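Local atomic coordinates of TqaL (PDB entry 7EEH), a protein that is a member of the 2OG-Fe dioxygenase family of the cupin clan and binds an iron(III) ion. Residues 79-84 and 132-137; 43-48 and 53-58; 139-144 and 243-248. The protein carries 1 engineered substitution. All blocks are in the same frame, centred on the assembly; numbering follows the deposited sequence.

Contact 1: 79-84 and 132-137; sequences GRFCFD and ALLVFK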
# COMPACT_ATOMS: atom_id res chain seq x y z
N GLY B 79 -23.52 -22.50 -16.15
CA GLY B 79 -24.54 -21.48 -15.99
C GLY B 79 -24.19 -20.26 -16.80
O GLY B 79 -23.01 -19.96 -17.02
N ARG B 80 -25.22 -19.56 -17.27
CA ARG B 80 -25.06 -18.32 -18.02
C ARG B 80 -25.25 -17.15 -17.07
O ARG B 80 -26.20 -17.13 -16.28
CB ARG B 80 -26.07 -18.21 -19.16
CG ARG B 80 -25.89 -19.21 -20.29
CD ARG B 80 -27.13 -19.22 -21.20
NE ARG B 80 -27.32 -17.96 -21.88
CZ ARG B 80 -28.36 -17.14 -21.73
NH1 ARG B 80 -29.38 -17.43 -20.93
NH2 ARG B 80 -28.36 -16.01 -22.41
N PHE B 81 -24.34 -16.19 -17.15
CA PHE B 81 -24.43 -14.95 -16.39
C PHE B 81 -24.39 -13.78 -17.36
O PHE B 81 -23.96 -13.91 -18.50
CB PHE B 81 -23.32 -14.82 -15.36
CG PHE B 81 -23.31 -15.92 -14.34
CD1 PHE B 81 -22.67 -17.12 -14.61
CD2 PHE B 81 -23.94 -15.76 -13.12
CE1 PHE B 81 -22.66 -18.15 -13.67
CE2 PHE B 81 -23.94 -16.78 -12.18
CZ PHE B 81 -23.30 -17.98 -12.46
N CYS B 82 -24.88 -12.64 -16.89
CA CYS B 82 -24.89 -11.40 -17.65
C CYS B 82 -24.09 -10.35 -16.88
O CYS B 82 -24.40 -10.05 -15.72
CB CYS B 82 -26.32 -10.91 -17.88
SG CYS B 82 -26.38 -9.25 -18.61
N PHE B 83 -23.05 -9.82 -17.51
CA PHE B 83 -22.44 -8.59 -17.03
C PHE B 83 -23.28 -7.44 -17.59
O PHE B 83 -23.27 -7.19 -18.80
CB PHE B 83 -20.98 -8.50 -17.48
CG PHE B 83 -20.04 -9.41 -16.73
CD1 PHE B 83 -19.73 -9.18 -15.41
CD2 PHE B 83 -19.45 -10.49 -17.38
CE1 PHE B 83 -18.83 -10.00 -14.74
CE2 PHE B 83 -18.56 -11.32 -16.71
CZ PHE B 83 -18.26 -11.08 -15.39
N ASP B 84 -24.03 -6.77 -16.72
CA ASP B 84 -24.95 -5.71 -17.12
C ASP B 84 -24.33 -4.37 -16.72
O ASP B 84 -24.28 -4.04 -15.53
CB ASP B 84 -26.32 -5.90 -16.45
CG ASP B 84 -27.38 -4.98 -17.01
OD1 ASP B 84 -27.04 -3.88 -17.48
OD2 ASP B 84 -28.57 -5.37 -17.00
N ALA B 132 -16.76 -12.92 -6.15
CA ALA B 132 -15.62 -12.01 -6.30
C ALA B 132 -14.88 -12.28 -7.60
O ALA B 132 -14.40 -11.34 -8.25
CB ALA B 132 -14.68 -12.14 -5.10
N LEU B 133 -14.81 -13.55 -8.02
CA LEU B 133 -14.17 -13.86 -9.29
C LEU B 133 -14.91 -13.22 -10.46
O LEU B 133 -14.28 -12.70 -11.38
CB LEU B 133 -14.07 -15.37 -9.50
CG LEU B 133 -12.85 -16.06 -8.87
CD1 LEU B 133 -12.99 -17.58 -8.93
CD2 LEU B 133 -11.54 -15.59 -9.54
N LEU B 134 -16.24 -13.24 -10.44
CA LEU B 134 -17.01 -12.58 -11.49
C LEU B 134 -16.77 -11.08 -11.49
O LEU B 134 -16.58 -10.47 -12.54
CB LEU B 134 -18.50 -12.87 -11.32
CG LEU B 134 -19.05 -14.23 -11.78
CD1 LEU B 134 -20.48 -14.36 -11.33
CD2 LEU B 134 -18.95 -14.38 -13.30
N VAL B 135 -16.81 -10.46 -10.30
CA VAL B 135 -16.58 -9.02 -10.22
C VAL B 135 -15.18 -8.70 -10.74
O VAL B 135 -15.00 -7.76 -11.54
CB VAL B 135 -16.78 -8.54 -8.77
CG1 VAL B 135 -16.48 -7.08 -8.64
CG2 VAL B 135 -18.23 -8.78 -8.34
N PHE B 136 -14.18 -9.47 -10.31
CA PHE B 136 -12.81 -9.29 -10.78
C PHE B 136 -12.75 -9.23 -12.30
O PHE B 136 -12.17 -8.31 -12.88
CB PHE B 136 -11.94 -10.43 -10.25
CG PHE B 136 -10.53 -10.50 -10.84
CD1 PHE B 136 -9.48 -9.79 -10.26
CD2 PHE B 136 -10.24 -11.36 -11.89
CE1 PHE B 136 -8.18 -9.91 -10.74
CE2 PHE B 136 -8.95 -11.48 -12.38
CZ PHE B 136 -7.91 -10.75 -11.81
N LYS B 137 -13.35 -10.22 -12.97
CA LYS B 137 -13.28 -10.28 -14.43
C LYS B 137 -13.98 -9.09 -15.07
O LYS B 137 -13.46 -8.48 -16.01
CB LYS B 137 -13.88 -11.59 -14.94
CG LYS B 137 -13.81 -11.70 -16.46
CD LYS B 137 -14.24 -13.07 -17.02
CE LYS B 137 -13.85 -13.15 -18.51
NZ LYS B 137 -14.32 -14.37 -19.21

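Contact 2: 43-48 and 53-58; sequences PLLLGL and ADLDAL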
# COMPACT_ATOMS: atom_id res chain seq x y z
N PRO B 43 -5.74 -12.06 -1.75
CA PRO B 43 -6.05 -10.75 -1.15
C PRO B 43 -6.96 -9.89 -2.02
O PRO B 43 -7.74 -9.10 -1.47
CB PRO B 43 -4.67 -10.12 -0.94
CG PRO B 43 -3.78 -10.82 -1.86
CD PRO B 43 -4.30 -12.20 -2.01
N LEU B 44 -6.91 -10.03 -3.34
CA LEU B 44 -7.85 -9.30 -4.19
C LEU B 44 -9.28 -9.76 -3.94
O LEU B 44 -10.19 -8.93 -3.79
CB LEU B 44 -7.48 -9.47 -5.66
CG LEU B 44 -6.07 -8.97 -6.02
CD1 LEU B 44 -5.78 -9.11 -7.49
CD2 LEU B 44 -5.92 -7.53 -5.60
N LEU B 45 -9.51 -11.07 -3.90
CA LEU B 45 -10.87 -11.57 -3.68
C LEU B 45 -11.37 -11.21 -2.29
O LEU B 45 -12.54 -10.84 -2.12
CB LEU B 45 -10.93 -13.08 -3.91
CG LEU B 45 -10.62 -13.57 -5.33
CD1 LEU B 45 -11.04 -15.04 -5.52
CD2 LEU B 45 -11.29 -12.70 -6.37
N LEU B 46 -10.51 -11.33 -1.28
CA LEU B 46 -10.88 -10.88 0.07
C LEU B 46 -11.29 -9.41 0.05
O LEU B 46 -12.33 -9.03 0.60
CB LEU B 46 -9.71 -11.09 1.03
CG LEU B 46 -9.40 -12.54 1.39
CD1 LEU B 46 -8.11 -12.65 2.20
CD2 LEU B 46 -10.55 -13.13 2.18
N GLY B 47 -10.48 -8.57 -0.60
CA GLY B 47 -10.80 -7.15 -0.66
C GLY B 47 -12.13 -6.89 -1.32
O GLY B 47 -12.80 -5.92 -0.98
N LEU B 48 -12.52 -7.74 -2.27
CA LEU B 48 -13.79 -7.60 -2.97
C LEU B 48 -14.97 -8.10 -2.16
O LEU B 48 -16.11 -7.80 -2.51
CB LEU B 48 -13.78 -8.36 -4.30
CG LEU B 48 -12.79 -7.81 -5.29
CD1 LEU B 48 -12.90 -8.52 -6.68
CD2 LEU B 48 -13.15 -6.34 -5.26
N ALA B 53 -14.23 -18.58 4.70
CA ALA B 53 -15.00 -19.82 4.67
C ALA B 53 -15.39 -20.17 3.24
O ALA B 53 -15.30 -21.34 2.84
CB ALA B 53 -16.24 -19.68 5.55
N ASP B 54 -15.79 -19.18 2.44
CA ASP B 54 -16.17 -19.46 1.06
C ASP B 54 -14.96 -19.80 0.20
O ASP B 54 -15.08 -20.60 -0.73
CB ASP B 54 -16.93 -18.27 0.48
CG ASP B 54 -18.39 -18.29 0.88
OD1 ASP B 54 -18.85 -19.35 1.36
OD2 ASP B 54 -19.07 -17.27 0.72
N LEU B 55 -13.80 -19.19 0.46
CA LEU B 55 -12.59 -19.61 -0.24
C LEU B 55 -12.28 -21.07 0.05
O LEU B 55 -11.90 -21.83 -0.85
CB LEU B 55 -11.41 -18.71 0.14
CG LEU B 55 -11.44 -17.28 -0.40
CD1 LEU B 55 -10.63 -16.38 0.49
CD2 LEU B 55 -10.94 -17.23 -1.83
N ASP B 56 -12.45 -21.50 1.31
CA ASP B 56 -12.31 -22.92 1.63
C ASP B 56 -13.33 -23.75 0.88
O ASP B 56 -13.00 -24.77 0.26
CB ASP B 56 -12.49 -23.14 3.14
CG ASP B 56 -11.29 -22.72 3.93
OD1 ASP B 56 -10.18 -22.66 3.36
OD2 ASP B 56 -11.46 -22.46 5.14
N ALA B 57 -14.60 -23.35 0.93
CA ALA B 57 -15.66 -24.13 0.31
C ALA B 57 -15.51 -24.21 -1.20
O ALA B 57 -16.03 -25.15 -1.82
CB ALA B 57 -17.03 -23.54 0.66
N LEU B 58 -14.83 -23.24 -1.81
CA LEU B 58 -14.57 -23.30 -3.24
C LEU B 58 -13.69 -24.49 -3.61
O LEU B 58 -13.74 -24.95 -4.76
CB LEU B 58 -13.93 -21.98 -3.69
CG LEU B 58 -14.21 -21.45 -5.09
CD1 LEU B 58 -15.70 -21.40 -5.35
CD2 LEU B 58 -13.55 -20.05 -5.27

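Contact 3: 139-144 and 243-248; sequences MICHGV and TLLLVD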
# COMPACT_ATOMS: atom_id res chain seq x y z
N MSE B 139 -14.50 -6.12 -13.91
CA MSE B 139 -13.71 -4.91 -13.63
C MSE B 139 -12.56 -4.78 -14.63
O MSE B 139 -12.35 -3.73 -15.09
CB MSE B 139 -13.16 -4.90 -12.21
CG MSE B 139 -14.14 -4.52 -11.16
SE MSE B 139 -13.25 -4.32 -9.47
CE MSE B 139 -11.61 -3.53 -9.94
N ILE B 140 -11.88 -5.87 -14.93
CA ILE B 140 -10.74 -5.84 -15.84
C ILE B 140 -11.20 -5.65 -17.29
O ILE B 140 -10.72 -4.76 -18.00
CB ILE B 140 -9.90 -7.13 -15.69
CG1 ILE B 140 -9.21 -7.14 -14.34
CG2 ILE B 140 -8.89 -7.25 -16.82
CD1 ILE B 140 -8.42 -8.38 -14.09
N CYS B 141 -12.17 -6.46 -17.73
CA CYS B 141 -12.52 -6.45 -19.15
C CYS B 141 -13.29 -5.20 -19.54
O CYS B 141 -13.26 -4.80 -20.71
CB CYS B 141 -13.35 -7.69 -19.47
SG CYS B 141 -12.40 -9.20 -19.24
N HIS B 142 -13.98 -4.57 -18.59
CA HIS B 142 -14.74 -3.35 -18.83
C HIS B 142 -13.87 -2.28 -19.48
O HIS B 142 -12.82 -1.93 -18.95
CB HIS B 142 -15.30 -2.84 -17.50
CG HIS B 142 -16.15 -1.61 -17.62
ND1 HIS B 142 -16.17 -0.63 -16.65
CD2 HIS B 142 -17.01 -1.21 -18.59
CE1 HIS B 142 -17.01 0.33 -17.02
NE2 HIS B 142 -17.53 -0.00 -18.19
N GLY B 143 -14.31 -1.77 -20.62
CA GLY B 143 -13.63 -0.70 -21.31
C GLY B 143 -12.43 -1.10 -22.15
O GLY B 143 -11.85 -0.24 -22.81
N VAL B 144 -12.04 -2.37 -22.15
CA VAL B 144 -10.86 -2.78 -22.91
C VAL B 144 -11.24 -2.97 -24.37
O VAL B 144 -12.04 -3.84 -24.71
CB VAL B 144 -10.25 -4.06 -22.33
CG1 VAL B 144 -9.09 -4.51 -23.22
CG2 VAL B 144 -9.76 -3.83 -20.91
N THR B 243 -4.95 -18.05 -12.03
CA THR B 243 -5.94 -17.52 -12.97
C THR B 243 -5.25 -16.98 -14.23
O THR B 243 -4.36 -16.13 -14.14
CB THR B 243 -6.78 -16.40 -12.33
OG1 THR B 243 -7.61 -16.95 -11.30
CG2 THR B 243 -7.68 -15.76 -13.36
N LEU B 244 -5.69 -17.47 -15.38
CA LEU B 244 -5.29 -16.97 -16.69
C LEU B 244 -6.47 -16.25 -17.32
O LEU B 244 -7.57 -16.80 -17.37
CB LEU B 244 -4.85 -18.13 -17.60
CG LEU B 244 -4.59 -17.73 -19.05
CD1 LEU B 244 -3.33 -16.88 -19.15
CD2 LEU B 244 -4.52 -18.97 -19.96
N LEU B 245 -6.24 -15.03 -17.81
CA LEU B 245 -7.24 -14.28 -18.56
C LEU B 245 -6.64 -13.90 -19.91
O LEU B 245 -5.50 -13.43 -19.97
CB LEU B 245 -7.66 -13.03 -17.78
CG LEU B 245 -8.60 -12.01 -18.44
CD1 LEU B 245 -9.99 -12.62 -18.58
CD2 LEU B 245 -8.67 -10.77 -17.56
N LEU B 246 -7.38 -14.10 -21.00
CA LEU B 246 -6.83 -13.84 -22.33
C LEU B 246 -7.89 -13.24 -23.24
O LEU B 246 -9.08 -13.53 -23.12
CB LEU B 246 -6.27 -15.12 -22.98
CG LEU B 246 -7.16 -16.34 -23.21
CD1 LEU B 246 -7.93 -16.26 -24.53
CD2 LEU B 246 -6.31 -17.60 -23.18
N VAL B 247 -7.44 -12.38 -24.16
CA VAL B 247 -8.31 -11.81 -25.19
C VAL B 247 -8.47 -12.87 -26.27
O VAL B 247 -7.51 -13.21 -26.97
CB VAL B 247 -7.73 -10.51 -25.76
CG1 VAL B 247 -8.62 -9.98 -26.92
CG2 VAL B 247 -7.59 -9.47 -24.65
N ASP B 248 -9.68 -13.42 -26.39
CA ASP B 248 -9.87 -14.64 -27.17
C ASP B 248 -9.82 -14.39 -28.67
O ASP B 248 -9.58 -15.33 -29.44
CB ASP B 248 -11.20 -15.30 -26.79
CG ASP B 248 -11.43 -16.64 -27.50
OD1 ASP B 248 -10.57 -17.53 -27.38
OD2 ASP B 248 -12.46 -16.78 -28.17

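Contact 1: 79-84 and 132-137
F81 and F83 lie two residues apart on strand 79-84, so both rings stand on the face of the sheet that meets helix 132-137, and L134 is the helix residue that meets both. The apolar part of the contact is a leucine fork shared between two phenyl groups. Branch CD1 of L134 comes over one face of the F81 ring, displaced toward its rim, at 4.1 Å from CD2 of F81. The other branch of L134, its CD2, lies 4.0 Å from CZ of F83. The CB of L134 already points at the strand; with CG anti to the carbonyl carbon (chi1 -79°) its two methyls are set one to each ring. Leucine suits this place: its terminal fork and the two long phenyl side chains together bridge the 10.5 Å between the axes of the two segments.

A second kind of contact involves the backbone. The F83 side chain does not set out toward the helix, but its outer end comes nearer, and CE1 of F83 is within 3.2 Å of L134 O, which lies at the ring edge near its plane. Here the weakly positive rim of the aromatic ring meets the partly negative carbonyl oxygen, probably a mildly favourable pairing.

K137 adds only a marginal touch across the segments, its CB 4.4 Å from CZ of F83, at an oblique approach. Its buried ammonium is carried onward by a fully extended chain and hydrogen-bonds to H190 O, with weaker bonds to T276 OG1 and F274 O, so the charge has polar company inside the core.

Strand 89-92 adds V90 against both phenylalanines. The two short segments run at 45° to each other, and a helix laid obliquely on the antiparallel sheet through large apolar side chains fits the helix-buttressed double-stranded beta-helix (jelly roll) of 2OG-Fe dioxygenases.

Contact 2: 43-48 and 53-58
L55 faces helix 43-48 with its branched end between L45 and L46, one methyl for each. Its CD1 is 3.7 Å from CD2 of L46, and the same methyl is 4.1 Å from CG of L46, so this branch rests against the end of that side chain. The second methyl of L55, CD2, meets CD1 of L45 more loosely, at 4.3 Å. All three leucines place CG beside the backbone N and anti to the carbonyl carbon, a rotamer that helices readily accept; L55 has its CB pointing at the other helix, and chi1 of -71° places the fork so that each methyl finds a leucine. L46 starts on a different course: its CB does not point at helix 53-58, and with the same chi1 of -71° only its end comes nearer, crossing L55 at about a right angle.

The segments belong to successive helices, 38-48 and 52-58, joined by a short connection and packed through leucines L45, L46 and L55. Leucine fits here because its branched end gives one methyl to each partner across helices whose nearest CA atoms, those of L46 and L55, are 8.9 Å apart.

L45 and L55 both touch L241, while helix 128-141 supplies A132 and L133 against L45 and A129 against L55. D54 OD2 hydrogen-bonds to T128 OG1 at the start of helix 128-141.

Contact 3: 139-144 and 243-248
L245 reaches from strand 243-247 toward the C-terminal end of helix 128-141, where I140 and C141 receive it. Its CB already points at the helix, and CG stands anti to the strand's backbone N (chi1 174°), which carries the branching point outward. There the two methyls part. CD2 of L245 takes the closer partner, lying 3.6 Å from CG2 of I140; the two side chains run past one another in opposite directions, so the touch is alongside rather than end-on. CD1 of L245 turns to C141 and lies 4.2 Å from its SG. The beta-branched isoleucine offers a methyl close to the helix backbone, whereas C141, a small apolar residue in this buried place, meets the leucine only loosely.

Just beyond, the chain leaves the helix in a type II turn from C141 to V144, closed by V144 N bonding to C141 O at 3.1 Å; G143 suits its third position, where phi is positive.

Strand 243-247 lies in the sheet between strands 33-36 and 190-199, and L245 touches I34 and M192 of these neighbours. I34 also meets I140, so the end of helix 128-141 rests across adjacent strands, while V247 touches Y28 of helix 12-31.

Helix 128-141 joins the three contacts. Contacts 1 and 2, with centres 15 Å apart, meet where CB of A132 packs 3.7 Å from CD2 of L45; contacts 1 and 3, 12 Å apart, meet where CE of K137 lies 3.9 Å from CD1 of L245. Contacts 2 and 3 do not touch, and their centres are 20 Å apart. Contacts 1 and 3 hold the helix to separate strands of one sheet, and contact 2 joins the helices that lie against it. The iron, bound by H184, D186 and H253, is about 11 Å from the side chain of K137 and about 12 Å from that of L245. D248 of contact 3, salt-bridged to R149, accepts a hydrogen bond from D186 N.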